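Restriction endonuclease UbaLAI (Unidentified, PDB 5O63) cleaves DNA as a Type IIE restriction endonuclease, its N-terminal B3 domain binding the cognate DNA. Local coordinates at residues A[24-30]-A[152-158]; A[66-72]-A[123-127]; A[77-81]-A[92-96]. All blocks are in the same frame, centred on the assembly; numbering follows the deposited sequence.

All three contacts join strands of one mixed sheet. Contacts 2 and 3 are neighbours, with centres 9 Å apart: strands 62-70 and 75-84 run side by side, and Ala68 O lies 2.8 Å from Lys77 N, a probable hydrogen bond. Phe125 of contact 2 also packs on Met95 of contact 3. Contact 1 closes the other end of the sheet and lies across the chain's centre from contact 3, about 17 Å between centres. These two outer contacts reach the nucleic acid, contact 1 holding phosphate of chain D and contact 3 phosphates of chain C. Contact 2 lies deeper, its nearest atom about 10 Å from the DNA, in the body of the B3 domain.

Contact 1 (A[24-30]-A[152-158]); sequences MFAKVLT and AGLFVVR. With nucleotides of chain D.
Gly153 N makes the shortest hydrogen bond between the two segments, 2.7 Å to Val28 O, reaching it from above the carbonyl plane where 152-158 turns into its strand. Val28 N answers to Leu154 O, and the antiparallel run continues through the hydrogen-bonded pairs Ala26–Val156 and Met24–Arg158. On the face with Phe25 and Lys27, CE1 of Phe25 meets CD2 of Phe155 at 3.9 Å, while its CD1 touches Val157 CG2. Phe155 CG lies between its own backbone N and carbonyl carbon (chi1 74°), and that rotation takes its ring away from the partner strand. On the other face the engineered Met24 sets CE 4.1 Å from Val156 CG1, which also meets Ala26 CB. Beyond the strand, Thr30 OG1 donates to OP2 of DC4 of chain D at 2.6 Å, and its CG2 rests against the DC3 phosphate. Gly153 CA lies 3.6 Å from OP2 of DC3; a CB would run into OP1 of the same phosphate, and at this positive phi also into the carbonyl O of Ala152. The edge strand 155-159 thus lies against 19-28, whose far side bonds to strand 108-116, while helix 136-144 covers Met24, Val28, Leu154 and Val156.

Contact 2 (A[66-72]-A[123-127]); sequences FPAFDSL and YYFDC
This is a parallel strand pairing in the interior of the B3-domain sheet, joining 66-70 to 123-127 where the two strands cross at -48°. Three backbone bonds tie the strands: Phe69 N donates to Tyr123 O, Phe69 O receives Phe125 N at 2.8 Å, and Ser71 N reaches Phe125 O in an almost straight bond (174°). At the splayed end a water replaces direct pairing, donating a hydrogen bond to Pro67 O and accepting one from Tyr123 N. Phe125 O is gripped twice, by Ser71 N and by another water, which itself accepts from Leu72 N.

Aromatic groups do much of the packing. Phe66 turns its edge to one face of Tyr123, with centroids 5.2 Å apart and planes at 63°, while Tyr123 OH goes on to Phe49 O. On the other side of the sheet the CB of Phe69 meets Tyr124 CD1 at 3.8 Å and helix 3-14 covers both residues. Asp70 and Phe125 each hold CG anti to the backbone N, which lays the two side chains alongside each other; OD2 then sits 3.6 Å from CD1, at the ring edge, and OD1 bonds Ser73 N. Farther on, Leu72 CD1 rests on Cys127 SG at 3.6 Å. A third water bridges Ser71 OG and Asp126 OD1; Ser71 OG also bonds Lys74 NZ, and OD2 of Asp126 is taken by Arg135 and Tyr7.

The chemistry is mixed: aromatic rings pack along both faces, yet the buried carboxylates of Asp70 and Asp126 have definite partners. The salt bridge to Arg135 probably keeps Asp126 ionised, and the ring-edge hydrogens of Phe125 probably offer Asp70 a mildly favourable electrostatic neighbour.

Contact 3 (A[77-81]-A[92-96]); sequences KTLAY and ITRMH. With nucleotides of chain C.
Two backbone bonds fasten Ala80 to Thr93 across this beta hairpin: Ala80 N donates to Thr93 O and Thr93 N to Ala80 O, each at 3.0 Å and nearly straight. Beyond them the chain leaves the strand at Arg94, whose backbone has a positive phi of 69°, and a water takes over, donating both to Thr78 O and to Arg94 O.

The apolar contacts lie on the face with Tyr81 and Ile92. CD1 of Ile92 touches Tyr81 CD1 at 3.7 Å, its CG2 meets Leu79 CD1, and the other branch of Leu79, CD2, reaches CG of the engineered Met95.

The remaining contacts hold the DNA. With chi1 at 65° the hydroxyl of Thr93 is turned toward OP2 of DC3 of chain C, to which OG1 donates at 2.7 Å, with Ala80 CB beside it. Arg94 runs alongside Thr78 and bends at chi3; Thr78 O lies over the centre of one guanidinium face, 3.6 Å from CZ, while NE donates in the plane of the group to OP1 of DC2 of chain C at 2.8 Å. With a leucine here, the DC2 phosphate would probably be left without its charged mate and Thr78 O without the cation that covers it.

The open end of the hairpin, where strand 89-93 runs out, therefore offers one neutral and one cationic donor to successive backbone phosphates. The electron-rich carbonyl over the guanidinium probably steadies its charge, and since both donors meet phosphate oxygens and not bases, these bonds hold the DNA backbone without reading its sequence directly.

Contact 1 (A[24-30]-A[152-158])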
loop_
_atom_site.group_PDB
_atom_site.type_symbol
_atom_site.label_atom_id
_atom_site.label_comp_id
_atom_site.label_asym_id
_atom_site.label_seq_id
_atom_site.Cartn_x
_atom_site.Cartn_y
_atom_site.Cartn_z
ATOM N N MET A 24 4.288 -1.396 -8.090
ATOM C CA MET A 24 4.269 -1.430 -6.611
ATOM C C MET A 24 4.554 -0.075 -6.018
ATOM O O MET A 24 5.428 0.674 -6.494
ATOM C CB MET A 24 5.293 -2.462 -6.111
ATOM C CG MET A 24 5.546 -2.443 -4.575
ATOM S SD MET A 24 6.837 -3.572 -4.025
ATOM C CE MET A 24 8.252 -2.813 -4.748
ATOM N N PHE A 25 3.813 0.248 -4.958
ATOM C CA PHE A 25 4.168 1.349 -4.069
ATOM C C PHE A 25 4.333 0.754 -2.675
ATOM O O PHE A 25 3.360 0.235 -2.110
ATOM C CB PHE A 25 3.072 2.437 -4.116
ATOM C CG PHE A 25 3.065 3.363 -2.920
ATOM C CD1 PHE A 25 4.179 4.099 -2.529
ATOM C CD2 PHE A 25 1.908 3.496 -2.166
ATOM C CE1 PHE A 25 4.137 4.959 -1.395
ATOM C CE2 PHE A 25 1.839 4.339 -1.051
ATOM C CZ PHE A 25 2.950 5.081 -0.637
ATOM N N ALA A 26 5.518 0.800 -2.097
ATOM C CA ALA A 26 5.773 0.266 -0.746
ATOM C C ALA A 26 6.334 1.386 0.097
ATOM O O ALA A 26 7.155 2.196 -0.365
ATOM C CB ALA A 26 6.722 -0.874 -0.769
ATOM N N LYS A 27 5.882 1.419 1.331
ATOM C CA LYS A 27 6.200 2.537 2.242
ATOM C C LYS A 27 6.513 1.976 3.625
ATOM O O LYS A 27 5.740 1.202 4.214
ATOM C CB LYS A 27 5.060 3.560 2.349
ATOM C CG LYS A 27 5.477 4.789 3.178
ATOM C CD LYS A 27 4.255 5.655 3.594
ATOM C CE LYS A 27 4.777 6.909 4.343
ATOM N NZ LYS A 27 3.602 7.690 4.991
ATOM N N VAL A 28 7.674 2.366 4.162
ATOM C CA VAL A 28 7.918 2.185 5.586
ATOM C C VAL A 28 7.196 3.291 6.316
ATOM O O VAL A 28 7.429 4.499 6.050
ATOM C CB VAL A 28 9.454 2.264 5.920
ATOM C CG1 VAL A 28 9.698 2.059 7.375
ATOM C CG2 VAL A 28 10.235 1.242 5.026
ATOM N N LEU A 29 6.262 2.894 7.175
ATOM C CA LEU A 29 5.370 3.894 7.777
ATOM C C LEU A 29 6.162 4.815 8.701
ATOM O O LEU A 29 7.261 4.438 9.199
ATOM C CB LEU A 29 4.232 3.249 8.593
ATOM C CG LEU A 29 3.325 2.367 7.694
ATOM C CD1 LEU A 29 2.100 2.057 8.629
ATOM C CD2 LEU A 29 2.993 3.063 6.406
ATOM N N THR A 30 5.595 5.991 8.991
ATOM C CA THR A 30 6.121 6.828 10.089
ATOM C C THR A 30 5.214 6.627 11.298
ATOM O O THR A 30 4.048 6.133 11.105
ATOM C CB THR A 30 6.162 8.350 9.747
ATOM O OG1 THR A 30 4.844 8.928 9.809
ATOM C CG2 THR A 30 6.686 8.585 8.290
ATOM N N ALA A 152 11.987 5.244 8.612
ATOM C CA ALA A 152 10.565 5.671 8.644
ATOM C C ALA A 152 10.336 6.668 7.459
ATOM O O ALA A 152 11.154 7.591 7.203
ATOM C CB ALA A 152 10.205 6.265 9.998
ATOM N N GLY A 153 9.273 6.427 6.678
ATOM C CA GLY A 153 8.924 7.311 5.588
ATOM C C GLY A 153 9.475 6.881 4.248
ATOM O O GLY A 153 9.082 7.380 3.198
ATOM N N LEU A 154 10.518 6.050 4.264
ATOM C CA LEU A 154 11.105 5.599 3.025
ATOM C C LEU A 154 10.101 4.896 2.127
ATOM O O LEU A 154 9.309 4.085 2.624
ATOM C CB LEU A 154 12.240 4.614 3.301
ATOM C CG LEU A 154 12.915 3.875 2.172
ATOM C CD1 LEU A 154 13.728 4.870 1.287
ATOM C CD2 LEU A 154 13.881 2.865 2.810
ATOM N N PHE A 155 10.161 5.188 0.848
ATOM C CA PHE A 155 9.169 4.520 -0.050
ATOM C C PHE A 155 9.756 4.266 -1.410
ATOM O O PHE A 155 10.756 4.915 -1.803
ATOM C CB PHE A 155 7.852 5.328 -0.125
ATOM C CG PHE A 155 7.932 6.569 -0.924
ATOM C CD1 PHE A 155 8.379 7.788 -0.317
ATOM C CD2 PHE A 155 7.575 6.581 -2.270
ATOM C CE1 PHE A 155 8.508 8.951 -1.098
ATOM C CE2 PHE A 155 7.706 7.760 -3.081
ATOM C CZ PHE A 155 8.164 8.972 -2.460
ATOM N N VAL A 156 9.145 3.351 -2.148
ATOM C CA VAL A 156 9.553 3.104 -3.525
ATOM C C VAL A 156 8.305 2.971 -4.339
ATOM O O VAL A 156 7.270 2.446 -3.852
ATOM C CB VAL A 156 10.398 1.881 -3.657
ATOM C CG1 VAL A 156 9.740 0.613 -3.052
ATOM C CG2 VAL A 156 10.834 1.667 -5.102
ATOM N N VAL A 157 8.366 3.501 -5.546
ATOM C CA VAL A 157 7.328 3.313 -6.519
ATOM C C VAL A 157 8.035 2.736 -7.761
ATOM O O VAL A 157 8.956 3.374 -8.318
ATOM C CB VAL A 157 6.633 4.622 -6.880
ATOM C CG1 VAL A 157 5.640 4.376 -7.979
ATOM C CG2 VAL A 157 5.960 5.240 -5.660
ATOM N N ARG A 158 7.667 1.537 -8.190
ATOM C CA ARG A 158 8.349 1.001 -9.377
ATOM C C ARG A 158 7.672 -0.226 -9.972
ATOM O O ARG A 158 6.973 -0.991 -9.285
ATOM C CB ARG A 158 9.817 0.679 -9.055
ATOM C CG ARG A 158 10.031 -0.374 -8.001
ATOM C CD ARG A 158 11.535 -0.538 -7.807
ATOM N NE ARG A 158 11.887 -1.572 -6.843
ATOM C CZ ARG A 158 11.924 -2.864 -7.134
ATOM N NH1 ARG A 158 11.605 -3.270 -8.360
ATOM N NH2 ARG A 158 12.274 -3.748 -6.201
ATOM P P DC D 3 8.050 11.332 6.214
ATOM O OP1 DC D 3 9.379 10.837 6.760
ATOM O OP2 DC D 3 7.137 10.428 5.416
ATOM O "O5'" DC D 3 7.209 11.936 7.417
ATOM C "C5'" DC D 3 7.843 12.823 8.287
ATOM C "C4'" DC D 3 6.874 13.408 9.251
ATOM O "O4'" DC D 3 5.927 14.249 8.559
ATOM C "C3'" DC D 3 6.026 12.393 10.006
ATOM O "O3'" DC D 3 6.683 12.183 11.267
ATOM C "C2'" DC D 3 4.660 13.126 10.147
ATOM C "C1'" DC D 3 4.983 14.524 9.598
ATOM N N1 DC D 3 3.857 15.230 9.070
ATOM C C2 DC D 3 3.431 16.400 9.719
ATOM O O2 DC D 3 4.101 16.826 10.693
ATOM N N3 DC D 3 2.297 17.036 9.285
ATOM C C4 DC D 3 1.589 16.536 8.261
ATOM N N4 DC D 3 0.526 17.223 7.854
ATOM C C5 DC D 3 1.989 15.302 7.581
ATOM C C6 DC D 3 3.130 14.699 8.015
ATOM P P DC D 4 6.115 11.351 12.503
ATOM O OP1 DC D 4 7.298 10.846 13.280
ATOM O OP2 DC D 4 5.109 10.311 11.987
ATOM O "O5'" DC D 4 5.259 12.355 13.368
ATOM C "C5'" DC D 4 5.985 13.478 14.055
ATOM C "C4'" DC D 4 5.010 14.327 14.812
ATOM O "O4'" DC D 4 4.118 14.979 13.890
ATOM C "C3'" DC D 4 4.110 13.496 15.753
ATOM O "O3'" DC D 4 4.293 13.994 17.088
ATOM C "C2'" DC D 4 2.682 13.793 15.260
ATOM C "C1'" DC D 4 2.909 15.136 14.516
ATOM N N1 DC D 4 1.906 15.362 13.470
ATOM C C2 DC D 4 0.878 16.300 13.701
ATOM O O2 DC D 4 0.884 17.007 14.759
ATOM N N3 DC D 4 -0.069 16.467 12.736
ATOM C C4 DC D 4 -0.052 15.717 11.612
ATOM N N4 DC D 4 -1.060 15.908 10.733
ATOM C C5 DC D 4 0.990 14.735 11.355
ATOM C C6 DC D 4 1.922 14.573 12.320
#

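Contact 2 (A[66-72]-A[123-127])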
loop_
_atom_site.group_PDB
_atom_site.type_symbol
_atom_site.label_atom_id
_atom_site.label_comp_id
_atom_site.label_asym_id
_atom_site.label_seq_id
_atom_site.Cartn_x
_atom_site.Cartn_y
_atom_site.Cartn_z
ATOM N N PHE A 66 -11.686 2.987 -3.473
ATOM C CA PHE A 66 -11.259 2.037 -4.493
ATOM C C PHE A 66 -11.172 0.627 -3.925
ATOM O O PHE A 66 -10.913 0.407 -2.741
ATOM C CB PHE A 66 -9.930 2.475 -5.147
ATOM C CG PHE A 66 -8.766 2.488 -4.231
ATOM C CD1 PHE A 66 -7.881 1.427 -4.176
ATOM C CD2 PHE A 66 -8.505 3.603 -3.456
ATOM C CE1 PHE A 66 -6.765 1.461 -3.359
ATOM C CE2 PHE A 66 -7.397 3.634 -2.617
ATOM C CZ PHE A 66 -6.528 2.541 -2.556
ATOM N N PRO A 67 -11.438 -0.367 -4.776
ATOM C CA PRO A 67 -11.428 -1.734 -4.252
ATOM C C PRO A 67 -9.992 -2.223 -4.154
ATOM O O PRO A 67 -9.161 -1.837 -4.988
ATOM C CB PRO A 67 -12.246 -2.527 -5.300
ATOM C CG PRO A 67 -12.140 -1.741 -6.506
ATOM C CD PRO A 67 -11.913 -0.301 -6.172
ATOM N N ALA A 68 -9.668 -3.024 -3.154
ATOM C CA ALA A 68 -8.306 -3.548 -3.015
ATOM C C ALA A 68 -8.412 -4.884 -2.354
ATOM O O ALA A 68 -9.228 -5.061 -1.429
ATOM C CB ALA A 68 -7.417 -2.617 -2.169
ATOM N N PHE A 69 -7.634 -5.841 -2.827
ATOM C CA PHE A 69 -7.606 -7.157 -2.227
ATOM C C PHE A 69 -6.666 -7.144 -1.040
ATOM O O PHE A 69 -5.478 -6.839 -1.161
ATOM C CB PHE A 69 -7.183 -8.198 -3.243
ATOM C CG PHE A 69 -7.229 -9.577 -2.719
ATOM C CD1 PHE A 69 -8.459 -10.285 -2.643
ATOM C CD2 PHE A 69 -6.092 -10.191 -2.290
ATOM C CE1 PHE A 69 -8.477 -11.592 -2.193
ATOM C CE2 PHE A 69 -6.116 -11.513 -1.851
ATOM C CZ PHE A 69 -7.329 -12.210 -1.782
ATOM N N ASP A 70 -7.205 -7.427 0.144
ATOM C CA ASP A 70 -6.422 -7.413 1.364
ATOM C C ASP A 70 -5.770 -8.747 1.562
ATOM O O ASP A 70 -6.428 -9.768 1.760
ATOM C CB ASP A 70 -7.316 -7.093 2.570
ATOM C CG ASP A 70 -6.538 -7.045 3.827
ATOM O OD1 ASP A 70 -6.266 -8.080 4.430
ATOM O OD2 ASP A 70 -6.192 -5.937 4.240
ATOM N N SER A 71 -4.433 -8.792 1.437
ATOM C CA SER A 71 -3.737 -10.043 1.475
ATOM C C SER A 71 -3.826 -10.719 2.833
ATOM O O SER A 71 -3.850 -11.919 2.902
ATOM C CB SER A 71 -2.255 -9.797 1.099
ATOM O OG SER A 71 -1.474 -11.003 1.160
ATOM N N LEU A 72 -3.858 -9.947 3.912
ATOM C CA LEU A 72 -3.815 -10.586 5.224
ATOM C C LEU A 72 -5.135 -11.366 5.472
ATOM O O LEU A 72 -5.093 -12.509 5.941
ATOM C CB LEU A 72 -3.600 -9.567 6.343
ATOM C CG LEU A 72 -2.171 -9.029 6.431
ATOM C CD1 LEU A 72 -2.180 -7.974 7.570
ATOM C CD2 LEU A 72 -1.326 -10.221 6.763
ATOM N N TYR A 123 -6.170 -3.459 -7.430
ATOM C CA TYR A 123 -5.214 -3.150 -6.361
ATOM C C TYR A 123 -5.170 -4.262 -5.326
ATOM O O TYR A 123 -6.163 -4.968 -5.112
ATOM C CB TYR A 123 -5.570 -1.825 -5.651
ATOM C CG TYR A 123 -5.286 -0.625 -6.517
ATOM C CD1 TYR A 123 -4.017 -0.000 -6.481
ATOM C CD2 TYR A 123 -6.245 -0.107 -7.367
ATOM C CE1 TYR A 123 -3.746 1.099 -7.274
ATOM C CE2 TYR A 123 -5.965 0.988 -8.218
ATOM C CZ TYR A 123 -4.701 1.595 -8.155
ATOM O OH TYR A 123 -4.408 2.690 -8.977
ATOM N N TYR A 124 -4.013 -4.354 -4.668
ATOM C CA TYR A 124 -3.704 -5.337 -3.615
ATOM C C TYR A 124 -3.027 -4.619 -2.483
ATOM O O TYR A 124 -2.257 -3.720 -2.745
ATOM C CB TYR A 124 -2.754 -6.402 -4.112
ATOM C CG TYR A 124 -3.354 -7.197 -5.209
ATOM C CD1 TYR A 124 -3.834 -8.499 -4.962
ATOM C CD2 TYR A 124 -3.473 -6.663 -6.515
ATOM C CE1 TYR A 124 -4.422 -9.279 -5.974
ATOM C CE2 TYR A 124 -4.063 -7.445 -7.540
ATOM C CZ TYR A 124 -4.543 -8.750 -7.243
ATOM O OH TYR A 124 -5.140 -9.581 -8.202
ATOM N N PHE A 125 -3.296 -5.064 -1.256
ATOM C CA PHE A 125 -2.639 -4.455 -0.097
ATOM C C PHE A 125 -2.108 -5.490 0.829
ATOM O O PHE A 125 -2.795 -6.450 1.169
ATOM C CB PHE A 125 -3.680 -3.586 0.623
ATOM C CG PHE A 125 -3.242 -3.074 1.943
ATOM C CD1 PHE A 125 -3.563 -3.757 3.111
ATOM C CD2 PHE A 125 -2.524 -1.891 2.013
ATOM C CE1 PHE A 125 -3.162 -3.261 4.385
ATOM C CE2 PHE A 125 -2.103 -1.365 3.277
ATOM C CZ PHE A 125 -2.423 -2.058 4.459
ATOM N N ASP A 126 -0.891 -5.269 1.346
ATOM C CA ASP A 126 -0.258 -6.143 2.321
ATOM C C ASP A 126 0.428 -5.239 3.352
ATOM O O ASP A 126 0.723 -4.100 3.060
ATOM C CB ASP A 126 0.753 -7.042 1.631
ATOM C CG ASP A 126 1.219 -8.234 2.472
ATOM O OD1 ASP A 126 0.729 -8.476 3.582
ATOM O OD2 ASP A 126 2.029 -9.027 1.938
ATOM N N CYS A 127 0.596 -5.748 4.563
ATOM C CA CYS A 127 1.299 -4.946 5.567
ATOM C C CYS A 127 1.868 -5.805 6.642
ATOM O O CYS A 127 1.520 -6.978 6.794
ATOM C CB CYS A 127 0.398 -3.907 6.151
ATOM S SG CYS A 127 -0.872 -4.622 7.204
HETATM O O HOH W 1 -8.954 -2.516 -7.562
HETATM O O HOH W 2 -0.418 -11.080 3.569
HETATM O O HOH W 3 -3.320 -6.914 4.125
#

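Contact 3 (A[77-81]-A[92-96])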
loop_
_atom_site.group_PDB
_atom_site.type_symbol
_atom_site.label_atom_id
_atom_site.label_comp_id
_atom_site.label_asym_id
_atom_site.label_seq_id
_atom_site.Cartn_x
_atom_site.Cartn_y
_atom_site.Cartn_z
ATOM N N LYS A 77 -11.706 -5.744 -0.269
ATOM C CA LYS A 77 -12.140 -4.666 0.618
ATOM C C LYS A 77 -12.265 -3.383 -0.191
ATOM O O LYS A 77 -11.948 -3.345 -1.396
ATOM C CB LYS A 77 -11.172 -4.528 1.799
ATOM C CG LYS A 77 -11.279 -5.746 2.714
ATOM C CD LYS A 77 -10.361 -5.731 3.944
ATOM C CE LYS A 77 -10.845 -6.880 4.857
ATOM N NZ LYS A 77 -12.330 -7.151 4.697
ATOM N N THR A 78 -12.795 -2.355 0.449
ATOM C CA THR A 78 -12.842 -1.017 -0.139
ATOM C C THR A 78 -11.934 -0.111 0.722
ATOM O O THR A 78 -12.108 -0.015 1.940
ATOM C CB THR A 78 -14.265 -0.438 -0.193
ATOM O OG1 THR A 78 -15.078 -1.269 -1.050
ATOM C CG2 THR A 78 -14.259 0.968 -0.772
ATOM N N LEU A 79 -10.919 0.452 0.094
ATOM C CA LEU A 79 -10.139 1.468 0.793
ATOM C C LEU A 79 -10.635 2.836 0.442
ATOM O O LEU A 79 -11.252 3.037 -0.650
ATOM C CB LEU A 79 -8.638 1.309 0.363
ATOM C CG LEU A 79 -8.049 -0.026 0.792
ATOM C CD1 LEU A 79 -6.552 -0.014 0.365
ATOM C CD2 LEU A 79 -8.250 -0.333 2.293
ATOM N N ALA A 80 -10.359 3.806 1.333
ATOM C CA ALA A 80 -10.709 5.199 1.051
ATOM C C ALA A 80 -9.465 5.989 0.743
ATOM O O ALA A 80 -8.421 5.796 1.376
ATOM C CB ALA A 80 -11.491 5.865 2.232
ATOM N N TYR A 81 -9.584 6.846 -0.242
ATOM C CA TYR A 81 -8.459 7.705 -0.694
ATOM C C TYR A 81 -8.915 9.146 -0.414
ATOM O O TYR A 81 -9.921 9.646 -1.006
ATOM C CB TYR A 81 -8.199 7.409 -2.161
ATOM C CG TYR A 81 -7.078 8.144 -2.856
ATOM C CD1 TYR A 81 -5.993 8.696 -2.149
ATOM C CD2 TYR A 81 -7.051 8.218 -4.254
ATOM C CE1 TYR A 81 -4.952 9.333 -2.831
ATOM C CE2 TYR A 81 -6.024 8.860 -4.926
ATOM C CZ TYR A 81 -4.987 9.410 -4.205
ATOM O OH TYR A 81 -3.983 10.043 -4.893
ATOM N N ILE A 92 -4.440 7.274 2.620
ATOM C CA ILE A 92 -5.277 6.064 2.497
ATOM C C ILE A 92 -5.784 5.751 3.895
ATOM O O ILE A 92 -5.045 5.838 4.887
ATOM C CB ILE A 92 -4.481 4.833 1.965
ATOM C CG1 ILE A 92 -3.661 5.262 0.737
ATOM C CG2 ILE A 92 -5.478 3.691 1.673
ATOM C CD1 ILE A 92 -4.564 5.800 -0.429
ATOM N N THR A 93 -7.066 5.367 3.964
ATOM C CA THR A 93 -7.668 4.911 5.214
ATOM C C THR A 93 -8.553 3.659 4.961
ATOM O O THR A 93 -8.687 3.190 3.807
ATOM C CB THR A 93 -8.570 6.005 5.860
ATOM O OG1 THR A 93 -9.699 6.249 4.993
ATOM C CG2 THR A 93 -7.850 7.325 6.062
ATOM N N ARG A 94 -9.102 3.105 6.053
ATOM C CA ARG A 94 -9.859 1.820 6.080
ATOM C C ARG A 94 -8.932 0.612 5.829
ATOM O O ARG A 94 -9.375 -0.456 5.455
ATOM C CB ARG A 94 -11.070 1.832 5.059
ATOM C CG ARG A 94 -11.936 3.105 5.136
ATOM C CD ARG A 94 -13.162 2.933 4.243
ATOM N NE ARG A 94 -13.957 1.778 4.672
ATOM C CZ ARG A 94 -14.870 1.213 3.860
ATOM N NH1 ARG A 94 -15.140 1.781 2.696
ATOM N NH2 ARG A 94 -15.511 0.130 4.252
ATOM N N MET A 95 -7.619 0.755 6.108
ATOM C CA MET A 95 -6.753 -0.395 6.045
ATOM C C MET A 95 -6.865 -1.362 7.222
ATOM O O MET A 95 -7.525 -1.111 8.263
ATOM C CB MET A 95 -5.296 0.083 5.914
ATOM C CG MET A 95 -5.114 0.721 4.594
ATOM S SD MET A 95 -3.520 1.571 4.495
ATOM C CE MET A 95 -4.052 2.977 5.474
ATOM N N HIS A 96 -6.269 -2.538 6.972
ATOM C CA HIS A 96 -6.160 -3.594 7.985
ATOM C C HIS A 96 -5.671 -3.080 9.370
ATOM O O HIS A 96 -4.759 -2.251 9.470
ATOM C CB HIS A 96 -5.222 -4.687 7.457
ATOM C CG HIS A 96 -5.327 -5.966 8.202
ATOM N ND1 HIS A 96 -4.848 -6.118 9.487
ATOM C CD2 HIS A 96 -5.882 -7.156 7.846
ATOM C CE1 HIS A 96 -5.070 -7.368 9.875
ATOM N NE2 HIS A 96 -5.687 -8.023 8.891
ATOM P P DC C 2 -13.101 1.382 8.500
ATOM O OP1 DC C 2 -13.947 0.993 7.323
ATOM O OP2 DC C 2 -11.754 0.738 8.710
ATOM O "O5'" DC C 2 -12.981 2.944 8.483
ATOM C "C5'" DC C 2 -14.119 3.777 8.212
ATOM C "C4'" DC C 2 -13.856 5.206 8.630
ATOM O "O4'" DC C 2 -13.537 5.287 10.027
ATOM C "C3'" DC C 2 -12.687 5.849 7.897
ATOM O "O3'" DC C 2 -13.284 6.671 6.845
ATOM C "C2'" DC C 2 -11.980 6.673 9.009
ATOM C "C1'" DC C 2 -12.995 6.556 10.186
ATOM N N1 DC C 2 -12.385 6.642 11.549
ATOM C C2 DC C 2 -13.024 7.527 12.464
ATOM O O2 DC C 2 -13.988 8.173 12.085
ATOM N N3 DC C 2 -12.491 7.687 13.666
ATOM C C4 DC C 2 -11.471 6.894 14.053
ATOM N N4 DC C 2 -10.983 7.091 15.302
ATOM C C5 DC C 2 -10.822 5.961 13.165
ATOM C C6 DC C 2 -11.327 5.849 11.923
ATOM P P DC C 3 -12.698 7.989 6.270
ATOM O OP1 DC C 3 -13.393 8.200 4.954
ATOM O OP2 DC C 3 -11.232 8.096 6.267
ATOM O "O5'" DC C 3 -13.247 9.160 7.206
ATOM C "C5'" DC C 3 -14.706 9.359 7.251
ATOM C "C4'" DC C 3 -15.027 10.402 8.313
ATOM O "O4'" DC C 3 -14.558 9.940 9.580
ATOM C "C3'" DC C 3 -14.385 11.744 8.180
ATOM O "O3'" DC C 3 -15.058 12.545 7.236
ATOM C "C2'" DC C 3 -14.572 12.327 9.586
ATOM C "C1'" DC C 3 -14.356 11.100 10.422
ATOM N N1 DC C 3 -13.002 10.984 11.032
ATOM C C2 DC C 3 -12.766 11.670 12.203
ATOM O O2 DC C 3 -13.635 12.445 12.613
ATOM N N3 DC C 3 -11.616 11.460 12.849
ATOM C C4 DC C 3 -10.644 10.654 12.315
ATOM N N4 DC C 3 -9.523 10.488 13.017
ATOM C C5 DC C 3 -10.845 9.938 11.084
ATOM C C6 DC C 3 -12.072 10.124 10.492
HETATM O O HOH W 4 -11.554 -1.710 4.013
#